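Local coordinates for dehydrogenase (Sinorhizobium meliloti, PDB 3UOE), which probably acts as an oxidoreductase of the malate/L-lactate dehydrogenase (LDH2/MDH2) family, although its own substrate is not established, at residues G68-P73 with I207-M212. Numbering follows the deposited sequence.
Sequences GLQRLP and INNHAM
Gln70 reaches toward Asn208 and Asn209, on a turn of helix 204-213, and supplies more than half of the 80 Å² buried between the segments. The backbones stay well apart, with Gln70 CA and Asn209 CA, the closest such pair, 8.6 Å from each other, and the long side chain reaches across most of that distance. A chi1 of 75° tucks CG between N and C, and from there the chain runs out straight (chi2 -178°), carrying the amide toward the helix. Gln70 OE1 lies 4.1 Å from Asn209 CB and equally far from Asn209 ND2, a loose approach too long for a direct bond. The chains meet roughly perpendicular while the two amides lie almost in one plane, 5° apart. On the other branch, Gln70 NE2 comes within 4.5 Å of Asn208 CB and donates to a water at 3.1 Å. The same water accepts a weak, long bond from Asn208 ND2 at 3.4 Å, so both amides point N-H groups at one oxygen. Stronger polar partners lie nearby: Gln70 NE2 also donates to the carbonyl oxygen of Gly205, at the start of the same helix, while Asn208 OD1 is bonded to Gln237 NE2. The contact thus joins segment 68-73, around the start of helix 72-80, to helix 204-213 at the protein surface. With partly exposed residues, loose van der Waals approaches and one lopsided water bridge, its chemistry implies a polar, hydrated junction, in which the direct bond to Gly205, not the asparagines, probably holds the glutamine amide in place.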
loop_
_atom_site.group_PDB
_atom_site.type_symbol
_atom_site.label_atom_id
_atom_site.label_comp_id
_atom_site.label_asym_id
_atom_site.label_seq_id
_atom_site.Cartn_x
_atom_site.Cartn_y
_atom_site.Cartn_z
ATOM N N GLY A 68 -0.026 -2.138 -22.531
ATOM C CA GLY A 68 0.352 -1.382 -23.711
ATOM C C GLY A 68 -0.699 -1.506 -24.794
ATOM O O GLY A 68 -1.897 -1.532 -24.511
ATOM N N LEU A 69 -0.247 -1.617 -26.037
ATOM C CA LEU A 69 -1.146 -1.530 -27.173
ATOM C C LEU A 69 -2.161 -2.668 -27.297
ATOM O O LEU A 69 -3.160 -2.515 -27.992
ATOM C CB LEU A 69 -0.355 -1.356 -28.470
ATOM C CG LEU A 69 0.306 0.021 -28.646
ATOM C CD1 LEU A 69 1.483 -0.051 -29.613
ATOM C CD2 LEU A 69 -0.715 1.068 -29.096
ATOM N N GLN A 70 -1.923 -3.800 -26.635
ATOM C CA GLN A 70 -2.894 -4.899 -26.693
ATOM C C GLN A 70 -4.215 -4.456 -26.070
ATOM O O GLN A 70 -5.260 -5.053 -26.316
ATOM C CB GLN A 70 -2.366 -6.183 -26.035
ATOM C CG GLN A 70 -2.350 -6.174 -24.508
ATOM C CD GLN A 70 -1.760 -7.455 -23.908
ATOM O OE1 GLN A 70 -0.680 -7.911 -24.308
ATOM N NE2 GLN A 70 -2.464 -8.032 -22.932
ATOM N N ARG A 71 -4.164 -3.377 -25.295
ATOM C CA ARG A 71 -5.356 -2.800 -24.679
ATOM C C ARG A 71 -6.203 -1.977 -25.647
ATOM O O ARG A 71 -7.372 -1.724 -25.388
ATOM C CB ARG A 71 -4.946 -1.878 -23.537
ATOM C CG ARG A 71 -4.176 -2.553 -22.449
ATOM C CD ARG A 71 -5.078 -3.468 -21.686
ATOM N NE ARG A 71 -4.354 -4.113 -20.607
ATOM C CZ ARG A 71 -4.929 -4.603 -19.517
ATOM N NH1 ARG A 71 -6.243 -4.502 -19.365
ATOM N NH2 ARG A 71 -4.185 -5.182 -18.581
ATOM N N LEU A 72 -5.615 -1.538 -26.754
ATOM C CA LEU A 72 -6.282 -0.529 -27.585
ATOM C C LEU A 72 -7.573 -0.989 -28.288
ATOM O O LEU A 72 -8.589 -0.286 -28.232
ATOM C CB LEU A 72 -5.299 0.101 -28.577
ATOM C CG LEU A 72 -5.835 1.220 -29.473
ATOM C CD1 LEU A 72 -6.431 2.372 -28.639
ATOM C CD2 LEU A 72 -4.747 1.730 -30.428
ATOM N N PRO A 73 -7.547 -2.162 -28.944
ATOM C CA PRO A 73 -8.709 -2.595 -29.728
ATOM C C PRO A 73 -9.990 -2.645 -28.896
ATOM O O PRO A 73 -11.077 -2.336 -29.402
ATOM C CB PRO A 73 -8.316 -4.001 -30.193
ATOM C CG PRO A 73 -6.820 -3.960 -30.239
ATOM C CD PRO A 73 -6.438 -3.125 -29.034
ATOM N N ILE A 207 -1.034 -12.943 -18.783
ATOM C CA ILE A 207 -1.491 -14.297 -19.029
ATOM C C ILE A 207 -2.149 -14.383 -20.404
ATOM O O ILE A 207 -1.958 -15.357 -21.124
ATOM C CB ILE A 207 -2.437 -14.810 -17.917
ATOM C CG1 ILE A 207 -1.628 -15.207 -16.681
ATOM C CG2 ILE A 207 -3.253 -16.009 -18.403
ATOM C CD1 ILE A 207 -2.494 -15.608 -15.501
ATOM N N ASN A 208 -2.905 -13.351 -20.763
ATOM C CA ASN A 208 -3.559 -13.292 -22.068
ATOM C C ASN A 208 -2.526 -13.342 -23.179
ATOM O O ASN A 208 -2.697 -14.060 -24.164
ATOM C CB ASN A 208 -4.404 -12.025 -22.201
ATOM C CG ASN A 208 -5.586 -12.013 -21.252
ATOM O OD1 ASN A 208 -5.969 -13.045 -20.702
ATOM N ND2 ASN A 208 -6.167 -10.845 -21.051
ATOM N N ASN A 209 -1.446 -12.589 -22.996
ATOM C CA ASN A 209 -0.323 -12.611 -23.921
ATOM C C ASN A 209 0.259 -14.015 -24.072
ATOM O O ASN A 209 0.618 -14.424 -25.178
ATOM C CB ASN A 209 0.754 -11.615 -23.492
ATOM C CG ASN A 209 2.003 -11.699 -24.354
ATOM O OD1 ASN A 209 2.863 -12.562 -24.143
ATOM N ND2 ASN A 209 2.113 -10.796 -25.330
ATOM N N HIS A 210 0.343 -14.762 -22.975
ATOM C CA HIS A 210 0.745 -16.156 -23.078
ATOM C C HIS A 210 -0.277 -16.991 -23.856
ATOM O O HIS A 210 0.084 -17.723 -24.783
ATOM C CB HIS A 210 0.991 -16.768 -21.703
ATOM C CG HIS A 210 2.313 -16.400 -21.106
ATOM N ND1 HIS A 210 3.278 -17.335 -20.800
ATOM C CD2 HIS A 210 2.828 -15.198 -20.759
ATOM C CE1 HIS A 210 4.330 -16.725 -20.281
ATOM N NE2 HIS A 210 4.083 -15.428 -20.248
ATOM N N ALA A 211 -1.547 -16.893 -23.471
ATOM C CA ALA A 211 -2.597 -17.646 -24.155
ATOM C C ALA A 211 -2.511 -17.367 -25.649
ATOM O O ALA A 211 -2.541 -18.284 -26.473
ATOM C CB ALA A 211 -3.981 -17.264 -23.618
HETATM N N MSE A 212 -2.378 -16.084 -25.975
HETATM C CA MSE A 212 -2.360 -15.618 -27.349
HETATM C C MSE A 212 -1.279 -16.344 -28.149
HETATM O O MSE A 212 -1.509 -16.767 -29.279
HETATM C CB MSE A 212 -2.098 -14.107 -27.377
HETATM C CG MSE A 212 -2.771 -13.367 -28.528
HETATM SE SE MSE A 212 -1.684 -11.928 -29.304
HETATM C CE MSE A 212 -0.285 -13.030 -30.131
HETATM O O HOH W 1 -5.462 -7.684 -22.146
#